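Local coordinates for 8-amino-8-demethylriboflavin N,N-dimethyltransferase (Streptomyces davawensis, PDB 4D7K), which catalyses the two successive S-adenosyl methionine-dependent N-methylations that turn 8-amino-8-demethyl-D-riboflavin into the antibiotic roseoflavin, at residues A[137-142]-A[303-308]; A[39-44]-A[54-59]; A[192-197]-A[224-229]; A[252-257]-A[281-286]. All coordinates share one frame; numbering follows the deposited sequence.

Contact 1 of 4, residues A[137-142]-A[303-308]; sequences EPLYDF and LVLVEG
The backbones of Leu-139 and Leu-305 come nearest to each other, their CA atoms 6.5 Å apart, where the first turn of helix 139-144 faces the C-terminal part of helix 293-305. At that separation no direct hydrogen bond forms, and a water bridges the gap. It accepts from Leu-139 N at 2.7 Å and donates to Leu-305 O at 2.6 Å. Because Pro-138 is the N-cap, the N-H of Leu-139 belongs to the opening turn of its helix, where amides have no carbonyl a turn earlier to bind; the water serves it instead.

Apart from this water the contact is apolar. Leu-139 has its CG anti to its own N (chi1 176°), which swings CD2 across to the CB of Leu-305 at 4.2 Å, the two side chains slanting past one another. Both segments belong to the O-methyltransferase domain, with its class I, Rossmann-like fold, and are 161 residues apart at their closest ends. Leu-139 also packs on Phe-131 and Leu-305 on Tyr-117, so helices 131-134 and 111-118 each add one neighbour. Nearer the surface, Tyr-140 points its CB past the other segment, but its long ring reaches Val-306. One methyl does all the touching: CG1 of Val-306 lies 3.6 Å from Tyr-140 OH and 4.0 Å from Tyr-140 CE2, approaching the ring obliquely at its hydroxyl end. Just before these residues, the carbonyl of Leu-303 accepts a hydrogen bond from Arg-62 of the second subunit, placing the C-terminal part of helix 293-305 at the dimer interface.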
loop_
_atom_site.group_PDB
_atom_site.type_symbol
_atom_site.label_atom_id
_atom_site.label_comp_id
_atom_site.label_asym_id
_atom_site.label_seq_id
_atom_site.Cartn_x
_atom_site.Cartn_y
_atom_site.Cartn_z
ATOM N N GLU A 137 19.764 -1.939 -16.416
ATOM C CA GLU A 137 19.490 -3.291 -16.895
ATOM C C GLU A 137 18.026 -3.672 -16.697
ATOM O O GLU A 137 17.357 -3.127 -15.824
ATOM C CB GLU A 137 20.378 -4.301 -16.167
ATOM C CG GLU A 137 21.865 -4.052 -16.303
ATOM C CD GLU A 137 22.668 -4.852 -15.301
ATOM O OE1 GLU A 137 22.133 -5.126 -14.205
ATOM O OE2 GLU A 137 23.825 -5.209 -15.609
ATOM N N PRO A 138 17.524 -4.619 -17.508
ATOM C CA PRO A 138 16.205 -5.203 -17.243
ATOM C C PRO A 138 16.212 -6.018 -15.951
ATOM O O PRO A 138 17.286 -6.322 -15.427
ATOM C CB PRO A 138 15.956 -6.093 -18.465
ATOM C CG PRO A 138 17.307 -6.365 -19.027
ATOM C CD PRO A 138 18.121 -5.139 -18.749
ATOM N N LEU A 139 15.026 -6.369 -15.459
ATOM C CA LEU A 139 14.859 -6.972 -14.137
ATOM C C LEU A 139 15.708 -8.219 -13.904
ATOM O O LEU A 139 16.377 -8.334 -12.878
ATOM C CB LEU A 139 13.385 -7.318 -13.906
ATOM C CG LEU A 139 13.061 -8.051 -12.601
ATOM C CD1 LEU A 139 13.351 -7.186 -11.376
ATOM C CD2 LEU A 139 11.619 -8.522 -12.599
ATOM N N TYR A 140 15.679 -9.150 -14.851
ATOM C CA TYR A 140 16.359 -10.428 -14.674
ATOM C C TYR A 140 17.881 -10.279 -14.675
ATOM O O TYR A 140 18.568 -10.925 -13.883
ATOM C CB TYR A 140 15.914 -11.412 -15.755
ATOM C CG TYR A 140 14.410 -11.525 -15.864
ATOM C CD1 TYR A 140 13.684 -12.295 -14.962
ATOM C CD2 TYR A 140 13.711 -10.852 -16.861
ATOM C CE1 TYR A 140 12.307 -12.397 -15.053
ATOM C CE2 TYR A 140 12.332 -10.950 -16.961
ATOM C CZ TYR A 140 11.637 -11.723 -16.055
ATOM O OH TYR A 140 10.267 -11.822 -16.152
ATOM N N ASP A 141 18.402 -9.429 -15.554
ATOM C CA ASP A 141 19.832 -9.129 -15.570
ATOM C C ASP A 141 20.250 -8.510 -14.242
ATOM O O ASP A 141 21.324 -8.801 -13.714
ATOM C CB ASP A 141 20.185 -8.178 -16.717
ATOM C CG ASP A 141 20.113 -8.841 -18.078
ATOM O OD1 ASP A 141 19.422 -9.872 -18.212
ATOM O OD2 ASP A 141 20.748 -8.322 -19.020
ATOM N N PHE A 142 19.387 -7.649 -13.714
ATOM C CA PHE A 142 19.616 -6.988 -12.435
ATOM C C PHE A 142 19.688 -8.000 -11.298
ATOM O O PHE A 142 20.606 -7.970 -10.481
ATOM C CB PHE A 142 18.503 -5.969 -12.171
ATOM C CG PHE A 142 18.610 -5.270 -10.846
ATOM C CD1 PHE A 142 19.326 -4.089 -10.730
ATOM C CD2 PHE A 142 17.979 -5.778 -9.722
ATOM C CE1 PHE A 142 19.416 -3.437 -9.519
ATOM C CE2 PHE A 142 18.069 -5.134 -8.507
ATOM C CZ PHE A 142 18.787 -3.962 -8.404
ATOM N N LEU A 303 3.734 -3.740 -16.282
ATOM C CA LEU A 303 4.046 -2.405 -16.777
ATOM C C LEU A 303 5.282 -1.828 -16.091
ATOM O O LEU A 303 6.080 -1.131 -16.711
ATOM C CB LEU A 303 2.843 -1.484 -16.567
ATOM C CG LEU A 303 2.655 -0.292 -17.500
ATOM C CD1 LEU A 303 1.188 0.078 -17.543
ATOM C CD2 LEU A 303 3.476 0.889 -17.028
ATOM N N VAL A 304 5.424 -2.122 -14.804
ATOM C CA VAL A 304 6.509 -1.571 -14.006
ATOM C C VAL A 304 7.807 -2.364 -14.177
ATOM O O VAL A 304 8.881 -1.785 -14.333
ATOM C CB VAL A 304 6.126 -1.536 -12.509
ATOM C CG1 VAL A 304 7.332 -1.214 -11.650
ATOM C CG2 VAL A 304 5.003 -0.529 -12.267
ATOM N N LEU A 305 7.697 -3.690 -14.169
ATOM C CA LEU A 305 8.873 -4.546 -14.049
ATOM C C LEU A 305 9.451 -4.991 -15.382
ATOM O O LEU A 305 10.644 -4.832 -15.624
ATOM C CB LEU A 305 8.544 -5.781 -13.208
ATOM C CG LEU A 305 8.206 -5.534 -11.736
ATOM C CD1 LEU A 305 7.757 -6.822 -11.070
ATOM C CD2 LEU A 305 9.400 -4.936 -11.004
ATOM N N VAL A 306 8.612 -5.554 -16.244
ATOM C CA VAL A 306 9.107 -6.165 -17.472
ATOM C C VAL A 306 8.609 -5.481 -18.742
ATOM O O VAL A 306 7.774 -4.578 -18.696
ATOM C CB VAL A 306 8.727 -7.647 -17.530
ATOM C CG1 VAL A 306 9.355 -8.389 -16.364
ATOM C CG2 VAL A 306 7.222 -7.798 -17.513
ATOM N N GLU A 307 9.137 -5.923 -19.878
ATOM C CA GLU A 307 8.814 -5.320 -21.165
ATOM C C GLU A 307 7.690 -6.084 -21.866
ATOM O O GLU A 307 7.015 -5.549 -22.748
ATOM C CB GLU A 307 10.067 -5.267 -22.045
ATOM C CG GLU A 307 9.961 -4.344 -23.247
ATOM C CD GLU A 307 9.537 -5.075 -24.503
ATOM O OE1 GLU A 307 9.452 -6.321 -24.466
ATOM O OE2 GLU A 307 9.293 -4.404 -25.530
ATOM N N GLY A 308 7.487 -7.332 -21.459
ATOM C CA GLY A 308 6.459 -8.173 -22.043
ATOM C C GLY A 308 5.049 -7.709 -21.723
ATOM O O GLY A 308 4.835 -6.914 -20.804
HETATM O O HOH W 1 12.821 -5.557 -16.783
#

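Contact 2 of 4, residues A[39-44]-A[54-59]; sequences PDLLAD and AATGSD
Leu-41 reaches across to Ala-55 and Thr-56 with its forked end, joining the ends of two short helices, 38-41 and 49-56, in the dimerisation domain. Helices 49-56 and 60-72 follow one another through a tight turn, and together with the small three-stranded antiparallel sheet they are consistent with the winged helix-turn-helix architecture of this domain. The two backbones stay well apart, CA of Leu-41 lying 8.2 Å from CA of Ala-55, so side chains alone span the gap.

Leu-41 and Ala-55 both direct CB toward the opposite segment. The methyl of Ala-55 meets both prongs of the leucine almost evenly, CB being 4.1 Å from Leu-41 CD1 and 4.2 Å from Leu-41 CD2. CD1 has a second neighbour, Thr-56 CG2 at 3.8 Å, and is thus shared between the Ala-55 and Thr-56 methyls. This divides the threonine by character. Its methyl faces the leucine, while its hydroxyl, placed between N and the carbonyl carbon by a chi1 of 59°, turns back to its own helix and bonds Leu-52 O one turn earlier.

The contact lies at the surface, and 91 Å² is buried in all. Helix 49-56 ends immediately after it, Gly-57 leaving helical geometry with a positive phi of 70°. Farther along the turn, Asp-59 caps the next helix through Arg-62 N, and Ser-58 packs on Val-124 of the second subunit. Thr-56 OG1 is gripped from this turn as well: Ser-58 OG donates to it at 2.7 Å.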
loop_
_atom_site.group_PDB
_atom_site.type_symbol
_atom_site.label_atom_id
_atom_site.label_comp_id
_atom_site.label_asym_id
_atom_site.label_seq_id
_atom_site.Cartn_x
_atom_site.Cartn_y
_atom_site.Cartn_z
ATOM N N PRO A 39 10.041 -12.024 12.828
ATOM C CA PRO A 39 9.237 -13.245 12.960
ATOM C C PRO A 39 10.078 -14.459 13.318
ATOM O O PRO A 39 9.651 -15.290 14.118
ATOM C CB PRO A 39 8.628 -13.420 11.567
ATOM C CG PRO A 39 8.656 -12.063 10.962
ATOM C CD PRO A 39 9.909 -11.439 11.482
ATOM N N ASP A 40 11.265 -14.547 12.725
ATOM C CA ASP A 40 12.166 -15.663 12.962
ATOM C C ASP A 40 12.742 -15.613 14.382
ATOM O O ASP A 40 12.946 -16.648 15.024
ATOM C CB ASP A 40 13.285 -15.659 11.915
ATOM C CG ASP A 40 12.746 -15.610 10.488
ATOM O OD1 ASP A 40 12.483 -16.685 9.910
ATOM O OD2 ASP A 40 12.576 -14.498 9.945
ATOM N N LEU A 41 12.991 -14.404 14.874
ATOM C CA LEU A 41 13.466 -14.219 16.240
ATOM C C LEU A 41 12.383 -14.596 17.256
ATOM O O LEU A 41 12.685 -14.935 18.393
ATOM C CB LEU A 41 13.917 -12.770 16.465
ATOM C CG LEU A 41 15.256 -12.319 15.876
ATOM C CD1 LEU A 41 15.379 -10.807 15.951
ATOM C CD2 LEU A 41 16.415 -12.987 16.603
ATOM N N LEU A 42 11.123 -14.534 16.839
ATOM C CA LEU A 42 10.013 -14.841 17.734
ATOM C C LEU A 42 9.455 -16.245 17.490
ATOM O O LEU A 42 8.443 -16.633 18.076
ATOM C CB LEU A 42 8.905 -13.801 17.574
ATOM C CG LEU A 42 9.204 -12.371 18.033
ATOM C CD1 LEU A 42 8.163 -11.396 17.482
ATOM C CD2 LEU A 42 9.233 -12.310 19.548
ATOM N N ALA A 43 10.132 -17.008 16.637
ATOM C CA ALA A 43 9.643 -18.316 16.205
ATOM C C ALA A 43 9.449 -19.312 17.343
ATOM O O ALA A 43 8.664 -20.249 17.213
ATOM C CB ALA A 43 10.590 -18.910 15.170
ATOM N N ASP A 44 10.164 -19.122 18.448
ATOM C CA ASP A 44 10.133 -20.100 19.532
ATOM C C ASP A 44 9.470 -19.581 20.805
ATOM O O ASP A 44 9.507 -20.250 21.834
ATOM C CB ASP A 44 11.553 -20.576 19.854
ATOM C CG ASP A 44 12.146 -21.429 18.749
ATOM O OD1 ASP A 44 11.391 -21.835 17.840
ATOM O OD2 ASP A 44 13.364 -21.705 18.794
ATOM N N ALA A 54 18.573 -5.707 21.394
ATOM C CA ALA A 54 19.948 -6.198 21.337
ATOM C C ALA A 54 20.131 -7.167 20.178
ATOM O O ALA A 54 21.178 -7.189 19.532
ATOM C CB ALA A 54 20.332 -6.867 22.652
ATOM N N ALA A 55 19.101 -7.964 19.917
ATOM C CA ALA A 55 19.140 -8.946 18.841
ATOM C C ALA A 55 19.164 -8.308 17.449
ATOM O O ALA A 55 19.657 -8.912 16.493
ATOM C CB ALA A 55 17.953 -9.894 18.960
ATOM N N THR A 56 18.621 -7.099 17.333
ATOM C CA THR A 56 18.557 -6.408 16.045
ATOM C C THR A 56 19.501 -5.205 15.988
ATOM O O THR A 56 19.731 -4.632 14.921
ATOM C CB THR A 56 17.118 -5.934 15.734
ATOM O OG1 THR A 56 16.666 -5.055 16.767
ATOM C CG2 THR A 56 16.162 -7.120 15.641
ATOM N N GLY A 57 20.056 -4.826 17.132
ATOM C CA GLY A 57 20.902 -3.648 17.192
ATOM C C GLY A 57 20.084 -2.383 17.004
ATOM O O GLY A 57 20.503 -1.452 16.319
ATOM N N SER A 58 18.908 -2.352 17.623
ATOM C CA SER A 58 17.970 -1.247 17.453
ATOM C C SER A 58 17.846 -0.377 18.696
ATOM O O SER A 58 18.099 -0.826 19.813
ATOM C CB SER A 58 16.585 -1.783 17.085
ATOM O OG SER A 58 16.632 -2.551 15.898
ATOM N N ASP A 59 17.446 0.872 18.491
ATOM C CA ASP A 59 17.021 1.714 19.596
ATOM C C ASP A 59 15.749 1.108 20.183
ATOM O O ASP A 59 14.781 0.894 19.457
ATOM C CB ASP A 59 16.780 3.151 19.126
ATOM C CG ASP A 59 16.181 4.028 20.211
ATOM O OD1 ASP A 59 16.937 4.494 21.091
ATOM O OD2 ASP A 59 14.953 4.257 20.180
#

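Contact 3 of 4, residues A[192-197]-A[224-229]; sequences FLAGVL and QNLTER
Arg-229 sets its CG anti to its carbonyl carbon (chi1 -68°), then bends at chi3 (59°), and this kink curls the guanidinium round to Leu-197 at the C-terminal part of helix 191-199. There Leu-197 O lies at the guanidinium edge, close to its plane, and takes a hydrogen bond from Arg-229 NH2 at 2.9 Å (N-H...O 158°); the bond from NH1 at 3.4 Å is weak. Leu-197 CD2 stands 3.6 Å from the plane over one guanidinium face, offset toward the rim, and Leu-197 CB is 3.4 Å from Arg-229 NH2. NH2 also bonds Ser-203 O, the stronger partner of this side chain, so it joins a carbonyl in the last part of helix 191-199 to one before strand 204-209.

The setting is the Rossmann-like sheet, where helices 191-199 and 214-223 each form the crossover of successive beta-alpha-beta units. Asn-225 closes helix 214-223 in a Schellman motif before the chain returns to strand 230-234. In that return Leu-226 plugs against helix 191-199: its CD1 lies 3.7 Å from Ala-194 CB and equally close to Ala-194 CA, reaching the helix backbone because Ala-194 has only a methyl there. Its CD2 touches Leu-197 CD2 more loosely, at 4.4 Å.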
loop_
_atom_site.group_PDB
_atom_site.type_symbol
_atom_site.label_atom_id
_atom_site.label_comp_id
_atom_site.label_asym_id
_atom_site.label_seq_id
_atom_site.Cartn_x
_atom_site.Cartn_y
_atom_site.Cartn_z
ATOM N N PHE A 192 3.440 -26.619 -10.769
ATOM C CA PHE A 192 2.143 -26.772 -11.420
ATOM C C PHE A 192 1.872 -28.221 -11.810
ATOM O O PHE A 192 0.808 -28.765 -11.514
ATOM C CB PHE A 192 2.052 -25.883 -12.662
ATOM C CG PHE A 192 0.793 -26.085 -13.455
ATOM C CD1 PHE A 192 -0.413 -25.584 -12.996
ATOM C CD2 PHE A 192 0.813 -26.777 -14.652
ATOM C CE1 PHE A 192 -1.577 -25.767 -13.719
ATOM C CE2 PHE A 192 -0.348 -26.964 -15.380
ATOM C CZ PHE A 192 -1.543 -26.459 -14.913
ATOM N N LEU A 193 2.843 -28.832 -12.482
ATOM C CA LEU A 193 2.745 -30.223 -12.909
ATOM C C LEU A 193 2.438 -31.153 -11.739
ATOM O O LEU A 193 1.649 -32.091 -11.875
ATOM C CB LEU A 193 4.043 -30.654 -13.593
ATOM C CG LEU A 193 4.075 -32.036 -14.239
ATOM C CD1 LEU A 193 3.011 -32.130 -15.315
ATOM C CD2 LEU A 193 5.455 -32.316 -14.817
ATOM N N ALA A 194 3.057 -30.881 -10.591
ATOM C CA ALA A 194 2.822 -31.666 -9.379
ATOM C C ALA A 194 1.380 -31.541 -8.897
ATOM O O ALA A 194 0.768 -32.526 -8.482
ATOM C CB ALA A 194 3.779 -31.243 -8.277
ATOM N N GLY A 195 0.842 -30.324 -8.955
ATOM C CA GLY A 195 -0.537 -30.080 -8.559
ATOM C C GLY A 195 -1.534 -30.844 -9.415
ATOM O O GLY A 195 -2.491 -31.430 -8.907
ATOM N N VAL A 196 -1.302 -30.836 -10.726
ATOM C CA VAL A 196 -2.182 -31.505 -11.676
ATOM C C VAL A 196 -2.126 -33.021 -11.524
ATOM O O VAL A 196 -3.154 -33.693 -11.570
ATOM C CB VAL A 196 -1.824 -31.125 -13.126
ATOM C CG1 VAL A 196 -2.743 -31.821 -14.098
ATOM C CG2 VAL A 196 -1.904 -29.619 -13.314
ATOM N N LEU A 197 -0.925 -33.560 -11.334
ATOM C CA LEU A 197 -0.758 -35.003 -11.169
ATOM C C LEU A 197 -1.381 -35.520 -9.871
ATOM O O LEU A 197 -1.712 -36.702 -9.760
ATOM C CB LEU A 197 0.724 -35.381 -11.218
ATOM C CG LEU A 197 1.258 -35.883 -12.565
ATOM C CD1 LEU A 197 1.234 -34.786 -13.611
ATOM C CD2 LEU A 197 2.660 -36.445 -12.414
ATOM N N GLN A 224 7.806 -34.913 -3.307
ATOM C CA GLN A 224 6.398 -35.181 -3.590
ATOM C C GLN A 224 6.196 -36.611 -4.094
ATOM O O GLN A 224 5.087 -36.989 -4.471
ATOM C CB GLN A 224 5.854 -34.186 -4.623
ATOM C CG GLN A 224 6.011 -32.716 -4.246
ATOM C CD GLN A 224 5.113 -32.298 -3.094
ATOM O OE1 GLN A 224 3.885 -32.325 -3.204
ATOM N NE2 GLN A 224 5.722 -31.908 -1.980
ATOM N N ASN A 225 7.272 -37.396 -4.091
ATOM C CA ASN A 225 7.257 -38.758 -4.628
ATOM C C ASN A 225 6.640 -38.833 -6.026
ATOM O O ASN A 225 5.761 -39.655 -6.285
ATOM C CB ASN A 225 6.509 -39.702 -3.683
ATOM C CG ASN A 225 7.284 -39.990 -2.413
ATOM O OD1 ASN A 225 8.137 -40.876 -2.381
ATOM N ND2 ASN A 225 6.986 -39.246 -1.356
ATOM N N LEU A 226 7.102 -37.967 -6.919
ATOM C CA LEU A 226 6.605 -37.945 -8.289
ATOM C C LEU A 226 7.702 -38.296 -9.279
ATOM O O LEU A 226 7.541 -38.115 -10.485
ATOM C CB LEU A 226 6.023 -36.576 -8.618
ATOM C CG LEU A 226 4.721 -36.240 -7.894
ATOM C CD1 LEU A 226 4.239 -34.872 -8.319
ATOM C CD2 LEU A 226 3.670 -37.301 -8.185
ATOM N N THR A 227 8.813 -38.806 -8.759
ATOM C CA THR A 227 9.993 -39.109 -9.560
ATOM C C THR A 227 9.715 -40.155 -10.639
ATOM O O THR A 227 10.270 -40.091 -11.737
ATOM C CB THR A 227 11.146 -39.590 -8.658
ATOM O OG1 THR A 227 11.479 -38.553 -7.727
ATOM C CG2 THR A 227 12.380 -39.949 -9.480
ATOM N N GLU A 228 8.838 -41.104 -10.336
ATOM C CA GLU A 228 8.549 -42.181 -11.273
ATOM C C GLU A 228 7.420 -41.816 -12.241
ATOM O O GLU A 228 7.149 -42.550 -13.190
ATOM C CB GLU A 228 8.198 -43.460 -10.513
ATOM C CG GLU A 228 8.776 -44.724 -11.124
ATOM C CD GLU A 228 10.286 -44.824 -10.960
ATOM O OE1 GLU A 228 10.857 -44.060 -10.152
ATOM O OE2 GLU A 228 10.900 -45.674 -11.641
ATOM N N ARG A 229 6.774 -40.680 -12.006
ATOM C CA ARG A 229 5.645 -40.266 -12.837
ATOM C C ARG A 229 5.983 -39.083 -13.739
ATOM O O ARG A 229 5.230 -38.765 -14.661
ATOM C CB ARG A 229 4.437 -39.924 -11.959
ATOM C CG ARG A 229 3.818 -41.126 -11.253
ATOM C CD ARG A 229 2.687 -40.696 -10.333
ATOM N NE ARG A 229 1.628 -40.005 -11.063
ATOM C CZ ARG A 229 0.683 -39.264 -10.494
ATOM N NH1 ARG A 229 0.661 -39.105 -9.178
ATOM N NH2 ARG A 229 -0.238 -38.674 -11.244
#

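Contact 4 of 4, residues A[252-257]-A[281-286]; sequences GVLEDW and LLILDS
Glu-255 and Asp-285 give this contact its polar part: their carboxylates come in from opposite directions, and Glu-255 OE2 ends 3.0 Å from Asp-285 OD1. Their planes are turned 54° against each other; no hydrogen bond is assigned between them, and two acceptor oxygens lie close. Extended beyond CG, the glutamate also lays its CG 3.7 Å from Asp-285 OD2. Ser-286 N, the next amide, makes a short, bent bond (2.6 Å, 139°) to Asp-285 OD1, from above the carboxylate plane. His-310 packs on both acidic side chains.

Backbone atoms approach without bonding. Gly-252 N stands 3.7 Å from Leu-284 O, where the chain has just left strand 247-251 and turns away with a positive phi of 62°.

The apolar part is smaller. Leu-254 aims its CB toward the strand and meets Ile-283 methyl to methyl, CD1 to CD1 at 4.4 Å. Trp-316 of helix 313-322 touches Leu-254, Ile-283 and Asp-285, so a single indole bears on the apolar and the polar sections alike.

Strands 247-251 and 280-285 are parallel neighbours in the sheet, and the contact packs the loop that follows the first on the C-terminal end of the second, at the edge where class I methyltransferases bind their ligands. Leu-254 lies about 7 Å, side chain to side chain, from Phe-237, a predicted S-adenosyl-L-methionine-binding residue. The loop's Leu-Glu-Asp-Trp run recalls the Leu-His-Asp-Trp run of related O-methyltransferases, whose histidine is commonly the catalytic base; Glu-255 takes its place by sequence comparison alone, with no catalytic role implied.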
loop_
_atom_site.group_PDB
_atom_site.type_symbol
_atom_site.label_atom_id
_atom_site.label_comp_id
_atom_site.label_asym_id
_atom_site.label_seq_id
_atom_site.Cartn_x
_atom_site.Cartn_y
_atom_site.Cartn_z
ATOM N N GLY A 252 3.026 -18.795 -18.546
ATOM C CA GLY A 252 3.849 -17.605 -18.414
ATOM C C GLY A 252 5.148 -17.708 -19.186
ATOM O O GLY A 252 6.230 -17.503 -18.636
ATOM N N VAL A 253 5.037 -18.026 -20.471
ATOM C CA VAL A 253 6.209 -18.223 -21.311
ATOM C C VAL A 253 6.235 -17.242 -22.479
ATOM O O VAL A 253 7.217 -16.528 -22.686
ATOM C CB VAL A 253 6.262 -19.662 -21.860
ATOM C CG1 VAL A 253 7.445 -19.829 -22.801
ATOM C CG2 VAL A 253 6.327 -20.666 -20.715
ATOM N N LEU A 254 5.139 -17.205 -23.229
ATOM C CA LEU A 254 5.060 -16.409 -24.448
ATOM C C LEU A 254 4.839 -14.928 -24.158
ATOM O O LEU A 254 4.696 -14.123 -25.078
ATOM C CB LEU A 254 3.937 -16.937 -25.339
ATOM C CG LEU A 254 3.933 -18.457 -25.509
ATOM C CD1 LEU A 254 2.729 -18.909 -26.319
ATOM C CD2 LEU A 254 5.227 -18.915 -26.156
ATOM N N GLU A 255 4.813 -14.578 -22.876
ATOM C CA GLU A 255 4.591 -13.200 -22.455
ATOM C C GLU A 255 5.717 -12.270 -22.904
ATOM O O GLU A 255 5.477 -11.101 -23.212
ATOM C CB GLU A 255 4.435 -13.135 -20.934
ATOM C CG GLU A 255 3.172 -13.802 -20.419
ATOM C CD GLU A 255 3.209 -14.045 -18.925
ATOM O OE1 GLU A 255 4.320 -14.078 -18.356
ATOM O OE2 GLU A 255 2.129 -14.203 -18.318
ATOM N N ASP A 256 6.940 -12.788 -22.944
ATOM C CA ASP A 256 8.091 -11.978 -23.327
ATOM C C ASP A 256 8.743 -12.467 -24.619
ATOM O O ASP A 256 9.776 -11.943 -25.037
ATOM C CB ASP A 256 9.124 -11.949 -22.195
ATOM C CG ASP A 256 9.530 -13.337 -21.744
ATOM O OD1 ASP A 256 8.743 -14.284 -21.944
ATOM O OD2 ASP A 256 10.637 -13.478 -21.184
ATOM N N TRP A 257 8.141 -13.471 -25.249
ATOM C CA TRP A 257 8.603 -13.932 -26.555
ATOM C C TRP A 257 8.022 -13.064 -27.664
ATOM O O TRP A 257 6.875 -12.622 -27.581
ATOM C CB TRP A 257 8.224 -15.397 -26.792
ATOM C CG TRP A 257 9.132 -16.390 -26.136
ATOM C CD1 TRP A 257 9.673 -16.306 -24.888
ATOM C CD2 TRP A 257 9.616 -17.616 -26.700
ATOM N NE1 TRP A 257 10.457 -17.407 -24.636
ATOM C CE2 TRP A 257 10.439 -18.226 -25.736
ATOM C CE3 TRP A 257 9.429 -18.257 -27.929
ATOM C CZ2 TRP A 257 11.077 -19.444 -25.958
ATOM C CZ3 TRP A 257 10.064 -19.468 -28.149
ATOM C CH2 TRP A 257 10.876 -20.049 -27.169
ATOM N N LEU A 281 -3.573 -28.018 -26.486
ATOM C CA LEU A 281 -2.575 -27.092 -25.975
ATOM C C LEU A 281 -3.284 -26.134 -25.028
ATOM O O LEU A 281 -4.191 -25.415 -25.438
ATOM C CB LEU A 281 -1.887 -26.329 -27.110
ATOM C CG LEU A 281 -1.021 -25.127 -26.721
ATOM C CD1 LEU A 281 0.095 -25.533 -25.768
ATOM C CD2 LEU A 281 -0.446 -24.467 -27.964
ATOM N N LEU A 282 -2.892 -26.147 -23.758
ATOM C CA LEU A 282 -3.520 -25.284 -22.762
ATOM C C LEU A 282 -2.590 -24.138 -22.384
ATOM O O LEU A 282 -1.529 -24.360 -21.805
ATOM C CB LEU A 282 -3.900 -26.085 -21.513
ATOM C CG LEU A 282 -4.616 -27.420 -21.741
ATOM C CD1 LEU A 282 -4.847 -28.124 -20.418
ATOM C CD2 LEU A 282 -5.934 -27.228 -22.494
ATOM N N ILE A 283 -2.983 -22.915 -22.720
ATOM C CA ILE A 283 -2.166 -21.757 -22.386
ATOM C C ILE A 283 -2.737 -21.030 -21.176
ATOM O O ILE A 283 -3.867 -20.546 -21.193
ATOM C CB ILE A 283 -2.046 -20.781 -23.569
ATOM C CG1 ILE A 283 -1.501 -21.508 -24.800
ATOM C CG2 ILE A 283 -1.132 -19.620 -23.205
ATOM C CD1 ILE A 283 -1.275 -20.607 -25.995
ATOM N N LEU A 284 -1.941 -20.968 -20.118
ATOM C CA LEU A 284 -2.364 -20.343 -18.876
ATOM C C LEU A 284 -1.823 -18.918 -18.817
ATOM O O LEU A 284 -0.613 -18.703 -18.822
ATOM C CB LEU A 284 -1.889 -21.163 -17.671
ATOM C CG LEU A 284 -2.699 -22.401 -17.252
ATOM C CD1 LEU A 284 -2.885 -23.394 -18.386
ATOM C CD2 LEU A 284 -2.039 -23.087 -16.069
ATOM N N ASP A 285 -2.726 -17.945 -18.775
ATOM C CA ASP A 285 -2.327 -16.546 -18.814
ATOM C C ASP A 285 -3.479 -15.642 -18.397
ATOM O O ASP A 285 -4.603 -16.102 -18.195
ATOM C CB ASP A 285 -1.846 -16.168 -20.221
ATOM C CG ASP A 285 -0.902 -14.974 -20.225
ATOM O OD1 ASP A 285 -0.756 -14.311 -19.177
ATOM O OD2 ASP A 285 -0.307 -14.693 -21.288
ATOM N N SER A 286 -3.185 -14.354 -18.254
ATOM C CA SER A 286 -4.221 -13.345 -18.104
ATOM C C SER A 286 -4.547 -12.793 -19.487
ATOM O O SER A 286 -3.648 -12.409 -20.236
ATOM C CB SER A 286 -3.769 -12.230 -17.162
ATOM O OG SER A 286 -4.788 -11.260 -16.997
#

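From the N terminus, contact 2 comes first, closing a short loop of nine residues within the dimerisation domain, complete before the others begin. Contact 1 then opens at 137-142 and closes only at 303-308, a loop of 160 residues in which contacts 3 and 4 are both nested, one after the other; no two contacts cross. Contact 3 links helix 191-199 to the loop between helix 214-223 and strand 230-234, and contact 4 sets the loop after strand 247-251 against neighbouring strand 280-285. These two touch where Phe-192 CE1 meets Leu-284 CD2 at 3.6 Å. Contacts 1 and 2, with centres about 34 Å apart, both include residues that reach the second subunit.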